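Local coordinates for protein dermonecrotic toxin (Pasteurella multocida, PDB 2EBF) that acts as a potent mitogen and induces bone resorption in severe atrophic rhinitis of pigs, represented here by its C-terminal region, at residues A[80-85]-A[89-94]; A[357-362]-A[386-391]; A[529-532]-A[536-539]. All coordinates share one frame; numbering follows the deposited sequence.

Contact 1 of 3, residues A[80-85]-A[89-94]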
loop_
_atom_site.group_PDB
_atom_site.type_symbol
_atom_site.label_atom_id
_atom_site.label_comp_id
_atom_site.label_asym_id
_atom_site.label_seq_id
_atom_site.Cartn_x
_atom_site.Cartn_y
_atom_site.Cartn_z
ATOM N N GLN A 80 28.197 10.055 5.931
ATOM C CA GLN A 80 29.098 8.967 5.581
ATOM C C GLN A 80 28.340 7.725 5.124
ATOM O O GLN A 80 28.709 7.122 4.119
ATOM C CB GLN A 80 30.056 8.628 6.725
ATOM C CG GLN A 80 31.135 7.628 6.308
ATOM C CD GLN A 80 31.968 8.115 5.124
ATOM O OE1 GLN A 80 31.828 7.617 4.003
ATOM N NE2 GLN A 80 32.826 9.103 5.366
ATOM N N ARG A 81 27.284 7.360 5.854
ATOM C CA ARG A 81 26.441 6.217 5.485
ATOM C C ARG A 81 25.843 6.378 4.091
ATOM O O ARG A 81 25.739 5.403 3.350
ATOM C CB ARG A 81 25.321 5.984 6.509
ATOM C CG ARG A 81 25.769 5.316 7.807
ATOM C CD ARG A 81 24.567 4.773 8.609
ATOM N NE ARG A 81 23.932 3.625 7.947
ATOM C CZ ARG A 81 22.696 3.175 8.185
ATOM N NH1 ARG A 81 21.904 3.759 9.086
ATOM N NH2 ARG A 81 22.242 2.128 7.506
ATOM N N ILE A 82 25.439 7.603 3.741
ATOM C CA ILE A 82 24.880 7.891 2.416
ATOM C C ILE A 82 25.901 7.577 1.328
ATOM O O ILE A 82 25.595 6.867 0.362
ATOM C CB ILE A 82 24.397 9.361 2.323
ATOM C CG1 ILE A 82 23.109 9.524 3.132
ATOM C CG2 ILE A 82 24.160 9.803 0.863
ATOM C CD1 ILE A 82 22.898 10.907 3.638
ATOM N N HIS A 83 27.119 8.080 1.510
ATOM C CA HIS A 83 28.200 7.874 0.547
ATOM C C HIS A 83 28.675 6.419 0.461
ATOM O O HIS A 83 29.200 6.001 -0.574
ATOM C CB HIS A 83 29.365 8.834 0.825
ATOM C CG HIS A 83 29.095 10.241 0.376
ATOM N ND1 HIS A 83 29.256 10.650 -0.933
ATOM C CD2 HIS A 83 28.661 11.331 1.058
ATOM C CE1 HIS A 83 28.934 11.927 -1.037
ATOM N NE2 HIS A 83 28.579 12.367 0.158
ATOM N N ASN A 84 28.483 5.661 1.540
ATOM C CA ASN A 84 28.823 4.236 1.566
ATOM C C ASN A 84 27.704 3.319 1.077
ATOM O O ASN A 84 27.922 2.124 0.901
ATOM C CB ASN A 84 29.250 3.802 2.973
ATOM C CG ASN A 84 30.560 4.429 3.414
ATOM O OD1 ASN A 84 31.311 4.992 2.606
ATOM N ND2 ASN A 84 30.843 4.332 4.709
ATOM N N SER A 85 26.517 3.879 0.855
ATOM C CA SER A 85 25.328 3.088 0.522
ATOM C C SER A 85 25.283 2.646 -0.945
ATOM O O SER A 85 25.241 3.478 -1.858
ATOM C CB SER A 85 24.058 3.867 0.881
ATOM O OG SER A 85 22.901 3.110 0.594
ATOM N N ASP A 89 17.621 2.378 -2.906
ATOM C CA ASP A 89 16.434 2.646 -2.081
ATOM C C ASP A 89 16.818 3.028 -0.653
ATOM O O ASP A 89 16.187 3.900 -0.033
ATOM C CB ASP A 89 15.480 1.444 -2.068
ATOM C CG ASP A 89 14.148 1.777 -1.418
ATOM O OD1 ASP A 89 13.281 2.390 -2.086
ATOM O OD2 ASP A 89 13.977 1.438 -0.237
ATOM N N GLU A 90 17.845 2.364 -0.119
ATOM C CA GLU A 90 18.365 2.720 1.185
ATOM C C GLU A 90 19.074 4.070 1.149
ATOM O O GLU A 90 18.900 4.894 2.053
ATOM C CB GLU A 90 19.304 1.622 1.708
ATOM C CG GLU A 90 18.547 0.377 2.111
ATOM C CD GLU A 90 19.451 -0.736 2.594
ATOM O OE1 GLU A 90 20.659 -0.484 2.820
ATOM O OE2 GLU A 90 18.948 -1.868 2.745
ATOM N N ARG A 91 19.877 4.288 0.103
ATOM C CA ARG A 91 20.556 5.567 -0.111
ATOM C C ARG A 91 19.575 6.747 -0.063
ATOM O O ARG A 91 19.798 7.718 0.675
ATOM C CB ARG A 91 21.317 5.585 -1.444
ATOM C CG ARG A 91 22.207 6.810 -1.601
ATOM C CD ARG A 91 22.856 6.876 -2.968
ATOM N NE ARG A 91 23.895 5.858 -3.126
ATOM C CZ ARG A 91 24.551 5.644 -4.263
ATOM N NH1 ARG A 91 24.282 6.376 -5.341
ATOM N NH2 ARG A 91 25.464 4.690 -4.331
ATOM N N GLN A 92 18.492 6.680 -0.835
ATOM C CA GLN A 92 17.534 7.802 -0.820
ATOM C C GLN A 92 16.839 7.906 0.540
ATOM O O GLN A 92 16.539 9.005 0.995
ATOM C CB GLN A 92 16.552 7.784 -2.000
ATOM C CG GLN A 92 15.540 6.625 -2.079
ATOM C CD GLN A 92 14.136 6.971 -1.568
ATOM O OE1 GLN A 92 13.147 6.331 -1.952
ATOM N NE2 GLN A 92 14.047 7.944 -0.681
ATOM N N GLY A 93 16.613 6.766 1.193
ATOM C CA GLY A 93 16.047 6.753 2.557
ATOM C C GLY A 93 16.920 7.503 3.542
ATOM O O GLY A 93 16.428 8.324 4.306
ATOM N N LEU A 94 18.215 7.196 3.533
ATOM C CA LEU A 94 19.203 7.891 4.361
ATOM C C LEU A 94 19.300 9.388 4.062
ATOM O O LEU A 94 19.468 10.206 4.976
ATOM C CB LEU A 94 20.575 7.243 4.186
ATOM C CG LEU A 94 20.712 5.840 4.782
ATOM C CD1 LEU A 94 21.930 5.130 4.191
ATOM C CD2 LEU A 94 20.781 5.874 6.316
HETATM O O HOH W 1 22.672 0.651 1.854
#

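Contact 2 of 3, residues A[357-362]-A[386-391]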
loop_
_atom_site.group_PDB
_atom_site.type_symbol
_atom_site.label_atom_id
_atom_site.label_comp_id
_atom_site.label_asym_id
_atom_site.label_seq_id
_atom_site.Cartn_x
_atom_site.Cartn_y
_atom_site.Cartn_z
ATOM N N MET A 357 -38.930 -15.288 -0.400
ATOM C CA MET A 357 -38.624 -16.549 0.259
ATOM C C MET A 357 -39.036 -16.493 1.722
ATOM O O MET A 357 -38.997 -15.426 2.341
ATOM C CB MET A 357 -37.124 -16.846 0.178
ATOM C CG MET A 357 -36.657 -17.357 -1.174
ATOM S SD MET A 357 -34.875 -17.597 -1.257
ATOM C CE MET A 357 -34.311 -15.911 -1.366
ATOM N N SER A 358 -39.414 -17.639 2.280
ATOM C CA SER A 358 -39.591 -17.746 3.723
ATOM C C SER A 358 -38.245 -17.519 4.403
ATOM O O SER A 358 -37.198 -17.539 3.745
ATOM C CB SER A 358 -40.137 -19.118 4.104
ATOM O OG SER A 358 -39.167 -20.119 3.880
ATOM N N ILE A 359 -38.271 -17.298 5.714
ATOM C CA ILE A 359 -37.035 -17.142 6.480
ATOM C C ILE A 359 -36.167 -18.385 6.280
ATOM O O ILE A 359 -34.986 -18.269 5.959
ATOM C CB ILE A 359 -37.322 -16.843 7.986
ATOM C CG1 ILE A 359 -37.762 -15.382 8.146
ATOM C CG2 ILE A 359 -36.103 -17.134 8.864
ATOM C CD1 ILE A 359 -38.679 -15.145 9.319
ATOM N N ASN A 360 -36.772 -19.566 6.411
ATOM C CA ASN A 360 -36.023 -20.817 6.276
ATOM C C ASN A 360 -35.460 -21.080 4.883
ATOM O O ASN A 360 -34.375 -21.641 4.754
ATOM C CB ASN A 360 -36.837 -22.006 6.807
ATOM C CG ASN A 360 -37.036 -21.926 8.311
ATOM O OD1 ASN A 360 -36.376 -21.124 8.979
ATOM N ND2 ASN A 360 -37.948 -22.731 8.848
ATOM N N GLU A 361 -36.183 -20.656 3.851
ATOM C CA GLU A 361 -35.706 -20.766 2.467
ATOM C C GLU A 361 -34.508 -19.841 2.249
ATOM O O GLU A 361 -33.531 -20.208 1.581
ATOM C CB GLU A 361 -36.828 -20.420 1.494
ATOM C CG GLU A 361 -37.829 -21.545 1.323
ATOM C CD GLU A 361 -39.088 -21.127 0.576
ATOM O OE1 GLU A 361 -39.846 -22.036 0.172
ATOM O OE2 GLU A 361 -39.331 -19.910 0.406
ATOM N N ARG A 362 -34.592 -18.644 2.826
ATOM C CA ARG A 362 -33.473 -17.704 2.821
ATOM C C ARG A 362 -32.226 -18.268 3.493
ATOM O O ARG A 362 -31.127 -18.146 2.960
ATOM C CB ARG A 362 -33.875 -16.386 3.465
ATOM C CG ARG A 362 -34.540 -15.429 2.487
ATOM C CD ARG A 362 -35.088 -14.220 3.187
ATOM N NE ARG A 362 -36.497 -14.375 3.513
ATOM C CZ ARG A 362 -37.146 -13.639 4.410
ATOM N NH1 ARG A 362 -36.515 -12.696 5.090
ATOM N NH2 ARG A 362 -38.431 -13.862 4.643
ATOM N N LEU A 386 -29.368 -15.467 16.219
ATOM C CA LEU A 386 -29.422 -16.391 17.356
ATOM C C LEU A 386 -30.763 -17.108 17.461
ATOM O O LEU A 386 -30.801 -18.296 17.774
ATOM C CB LEU A 386 -29.059 -15.683 18.671
ATOM C CG LEU A 386 -27.634 -15.116 18.729
ATOM C CD1 LEU A 386 -27.371 -14.443 20.045
ATOM C CD2 LEU A 386 -26.609 -16.208 18.471
ATOM N N ASN A 387 -31.851 -16.392 17.179
ATOM C CA ASN A 387 -33.200 -16.987 17.176
ATOM C C ASN A 387 -33.411 -18.057 16.106
ATOM O O ASN A 387 -34.292 -18.904 16.234
ATOM C CB ASN A 387 -34.270 -15.902 17.025
ATOM C CG ASN A 387 -34.428 -15.061 18.278
ATOM O OD1 ASN A 387 -34.959 -13.951 18.226
ATOM N ND2 ASN A 387 -33.954 -15.576 19.407
ATOM N N ASN A 388 -32.596 -18.010 15.057
ATOM C CA ASN A 388 -32.678 -18.972 13.969
ATOM C C ASN A 388 -31.424 -19.825 13.851
ATOM O O ASN A 388 -31.205 -20.480 12.835
ATOM C CB ASN A 388 -32.961 -18.245 12.652
ATOM C CG ASN A 388 -34.318 -17.581 12.649
ATOM O OD1 ASN A 388 -34.414 -16.372 12.793
ATOM N ND2 ASN A 388 -35.378 -18.380 12.528
ATOM N N LEU A 389 -30.615 -19.832 14.908
ATOM C CA LEU A 389 -29.297 -20.466 14.867
ATOM C C LEU A 389 -29.326 -21.945 14.466
ATOM O O LEU A 389 -28.515 -22.394 13.646
ATOM C CB LEU A 389 -28.576 -20.277 16.202
ATOM C CG LEU A 389 -27.174 -20.875 16.334
ATOM C CD1 LEU A 389 -26.218 -20.280 15.299
ATOM C CD2 LEU A 389 -26.646 -20.672 17.742
ATOM N N THR A 390 -30.270 -22.691 15.026
ATOM C CA THR A 390 -30.409 -24.117 14.751
ATOM C C THR A 390 -30.500 -24.379 13.255
ATOM O O THR A 390 -29.945 -25.358 12.752
ATOM C CB THR A 390 -31.661 -24.684 15.449
ATOM O OG1 THR A 390 -31.473 -24.608 16.864
ATOM C CG2 THR A 390 -31.929 -26.154 15.055
ATOM N N THR A 391 -31.204 -23.491 12.556
ATOM C CA THR A 391 -31.469 -23.652 11.140
ATOM C C THR A 391 -30.198 -23.392 10.336
ATOM O O THR A 391 -29.929 -24.089 9.355
ATOM C CB THR A 391 -32.638 -22.733 10.699
ATOM O OG1 THR A 391 -33.764 -22.971 11.562
ATOM C CG2 THR A 391 -33.044 -23.009 9.252
HETATM O O HOH W 2 -35.394 -20.891 11.475
#

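Contact 3 of 3, residues A[529-532]-A[536-539]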
loop_
_atom_site.group_PDB
_atom_site.type_symbol
_atom_site.label_atom_id
_atom_site.label_comp_id
_atom_site.label_asym_id
_atom_site.label_seq_id
_atom_site.Cartn_x
_atom_site.Cartn_y
_atom_site.Cartn_z
ATOM N N THR A 529 -27.229 -7.970 4.505
ATOM C CA THR A 529 -28.602 -7.914 5.014
ATOM C C THR A 529 -28.727 -7.075 6.279
ATOM O O THR A 529 -27.730 -6.721 6.907
ATOM C CB THR A 529 -29.179 -9.325 5.299
ATOM O OG1 THR A 529 -28.461 -9.942 6.375
ATOM C CG2 THR A 529 -29.140 -10.207 4.063
ATOM N N VAL A 530 -29.971 -6.766 6.638
ATOM C CA VAL A 530 -30.290 -6.027 7.855
ATOM C C VAL A 530 -31.588 -6.584 8.431
ATOM O O VAL A 530 -32.412 -7.137 7.700
ATOM C CB VAL A 530 -30.504 -4.492 7.594
ATOM C CG1 VAL A 530 -29.196 -3.773 7.364
ATOM C CG2 VAL A 530 -31.469 -4.254 6.427
ATOM N N VAL A 531 -31.770 -6.419 9.735
ATOM C CA VAL A 531 -33.025 -6.796 10.379
ATOM C C VAL A 531 -33.765 -5.535 10.856
ATOM O O VAL A 531 -33.232 -4.761 11.650
ATOM C CB VAL A 531 -32.798 -7.828 11.527
ATOM C CG1 VAL A 531 -34.124 -8.238 12.183
ATOM C CG2 VAL A 531 -32.077 -9.065 10.991
ATOM N N ASP A 532 -34.972 -5.343 10.316
ATOM C CA ASP A 532 -35.925 -4.274 10.679
ATOM C C ASP A 532 -36.172 -4.095 12.171
ATOM O O ASP A 532 -35.841 -4.960 12.983
ATOM C CB ASP A 532 -37.305 -4.587 10.065
ATOM C CG ASP A 532 -37.623 -3.740 8.857
ATOM O OD1 ASP A 532 -37.095 -2.613 8.744
ATOM O OD2 ASP A 532 -38.420 -4.201 8.013
ATOM N N ALA A 536 -38.089 -7.859 10.459
ATOM C CA ALA A 536 -38.002 -8.375 9.103
ATOM C C ALA A 536 -36.547 -8.411 8.640
ATOM O O ALA A 536 -35.791 -7.461 8.851
ATOM C CB ALA A 536 -38.847 -7.536 8.156
ATOM N N TRP A 537 -36.172 -9.519 8.010
ATOM C CA TRP A 537 -34.816 -9.731 7.518
ATOM C C TRP A 537 -34.782 -9.375 6.042
ATOM O O TRP A 537 -35.424 -10.029 5.233
ATOM C CB TRP A 537 -34.444 -11.193 7.721
ATOM C CG TRP A 537 -33.055 -11.585 7.324
ATOM C CD1 TRP A 537 -31.945 -10.795 7.300
ATOM C CD2 TRP A 537 -32.624 -12.897 6.952
ATOM N NE1 TRP A 537 -30.847 -11.529 6.909
ATOM C CE2 TRP A 537 -31.236 -12.824 6.693
ATOM C CE3 TRP A 537 -33.277 -14.130 6.808
ATOM C CZ2 TRP A 537 -30.487 -13.938 6.295
ATOM C CZ3 TRP A 537 -32.527 -15.239 6.419
ATOM C CH2 TRP A 537 -31.150 -15.130 6.161
ATOM N N GLN A 538 -34.028 -8.339 5.692
ATOM C CA GLN A 538 -34.048 -7.862 4.318
ATOM C C GLN A 538 -32.684 -7.581 3.733
ATOM O O GLN A 538 -31.720 -7.356 4.459
ATOM C CB GLN A 538 -34.929 -6.623 4.198
ATOM C CG GLN A 538 -34.551 -5.500 5.120
ATOM C CD GLN A 538 -35.752 -4.658 5.526
ATOM O OE1 GLN A 538 -36.892 -4.952 5.152
ATOM N NE2 GLN A 538 -35.498 -3.601 6.290
ATOM N N PHE A 539 -32.645 -7.590 2.405
ATOM C CA PHE A 539 -31.456 -7.300 1.630
ATOM C C PHE A 539 -31.037 -5.849 1.805
ATOM O O PHE A 539 -31.879 -4.951 1.910
ATOM C CB PHE A 539 -31.743 -7.606 0.163
ATOM C CG PHE A 539 -30.579 -7.374 -0.758
ATOM C CD1 PHE A 539 -30.663 -6.420 -1.767
ATOM C CD2 PHE A 539 -29.410 -8.117 -0.632
ATOM C CE1 PHE A 539 -29.599 -6.211 -2.635
ATOM C CE2 PHE A 539 -28.333 -7.912 -1.500
ATOM C CZ PHE A 539 -28.428 -6.958 -2.493
#

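Contact 1 of 3, residues A[80-85]-A[89-94]
The guanidinium of R81 carries CD2 of L94 over one face, 3.7 Å from NH1 and displaced from the centre of the group, while the guanidinium of R91 receives O of S85 at its edge, almost in its plane. These groups flank a helical hairpin: helix 70-84 ends, the chain turns through three residues, and helix 88-108 runs back, the short axes 8.9 Å apart and nearly antiparallel at 161°. The hairpin belongs to the part of the toxin assigned as its membrane localization domain. R91 grips the carbonyl just past the first helix side-on with two nitrogens: NH2 lies 2.8 Å from S85 O and NE 3.0 Å from the same S85 O, the NH2 bond being the straighter (152° at the hydrogen). CG of R91 stands anti to the backbone N and the chain bends at chi3 (-71°), which turns the guanidinium back to this carbonyl; NH1 bonds I46 O, a second acceptor that probably helps hold the guanidinium in place. Between the helices, the side chains of I82 and L94 run antiparallel alongside each other, CG1 of I82 3.6 Å from CB of L94, and I82 also packs on M95 and L98 of the second helix. At the solvent side, S85 OG has a weak bond to I87 O and shares a water with E90; that water lies 2.8 Å from S85 OG and donates to E90 OE1.

Contact 2 of 3, residues A[357-362]-A[386-391]
N360 and T391 bring the two backbones nearest, their CA atoms 7.2 Å apart, where the first turn of helix 359-370 faces the break between helices 379-387 and 389-394. The helix start is a capping box: E361 N donates to S358 OG at 3.0 Å, and S358 N returns a bond to E361 OE2, met from above the carboxylate plane. Between the segments the touch is slight and lies at the surface of the C2 region. I359 sends its CG2 branch toward the N388 side chain, the two crossing at about a right angle; N388 and T391 also rest on I363, one turn further along the helix. N360 turns its carboxamide toward T391, CG anti to the carbonyl carbon (chi1 -67°), and OD1 comes 3.8 Å from the methyl CG2 of T391. Behind this surface R362 reaches back to the residue before the cap: NE and NH2 both bond M357 O, NH2 at 2.8 Å, with the acceptor close to the guanidinium plane. A water links the segments: it donates to N360 OD1 at 2.7 Å and lies 2.6 Å from T391 OG1.

Contact 3 of 3, residues A[529-532]-A[536-539]
W537 holds CG anti to its backbone N (chi1 -177°), and T529 sets OG1 between its backbone N and carbonyl carbon; together these rotations bring the indole N-H to the hydroxyl. NE1 of W537 donates to T529 OG1 at 2.9 Å, 160° at the hydrogen, with the oxygen close to the ring plane, at the indole edge. The same hydroxyl bonds A374 O on the neighbouring strand, so T529 OG1 bridges three strands. V530 O also lies at this indole edge, whereas the CG2 branch of V531 approaches the ring obliquely, 4.1 Å from W537 CD1. Beneath these side chains the backbones pair antiparallel. V530 and Q538 form the hydrogen-bonded pair: V530 N to Q538 O is 2.9 Å, and Q538 N to V530 O is 2.8 Å and almost straight. V531 faces W537 in a non-hydrogen-bonded pair, as T529 does F539. At the turn D532 N donates to A536 O over 2.7 Å. V530 and Q538 share the other face, CG2 of V530 3.6 Å from CG of Q538. Beyond that the extended glutamine crosses the aspartate at about a right angle, and its NE2 gives D532 OD1 a weak bond at 3.1 Å, the carboxylate and amide planes 75° apart. The indole continues into an aromatic group with F354, F375 and F384. The whole is a two-stranded beta hairpin at one margin of the six-stranded mixed sheet of the C2 region, its last strand antiparallel to a run of five parallel ones.

Overall arrangement
From the N terminus, contact 1 comes first, closing a three-residue turn between two antiparallel helices of the membrane localization region. Contact 2 follows far along the chain, closing a 23-residue excursion that takes in most of helix 359-370, strand 372-376 and helix 379-387. Contact 3 then closes the short hairpin turn after strand 528-531. All three are in series; none nests or crosses another. Contact 1 lies on the opposite side of the chain's centre, its nearest atoms about 48 Å from contact 2 and 42 Å from contact 3. Contacts 2 and 3 touch, their centres 12 Å apart: R362 packs on W537, joining helix 359-370 to the edge strand of the mixed sheet.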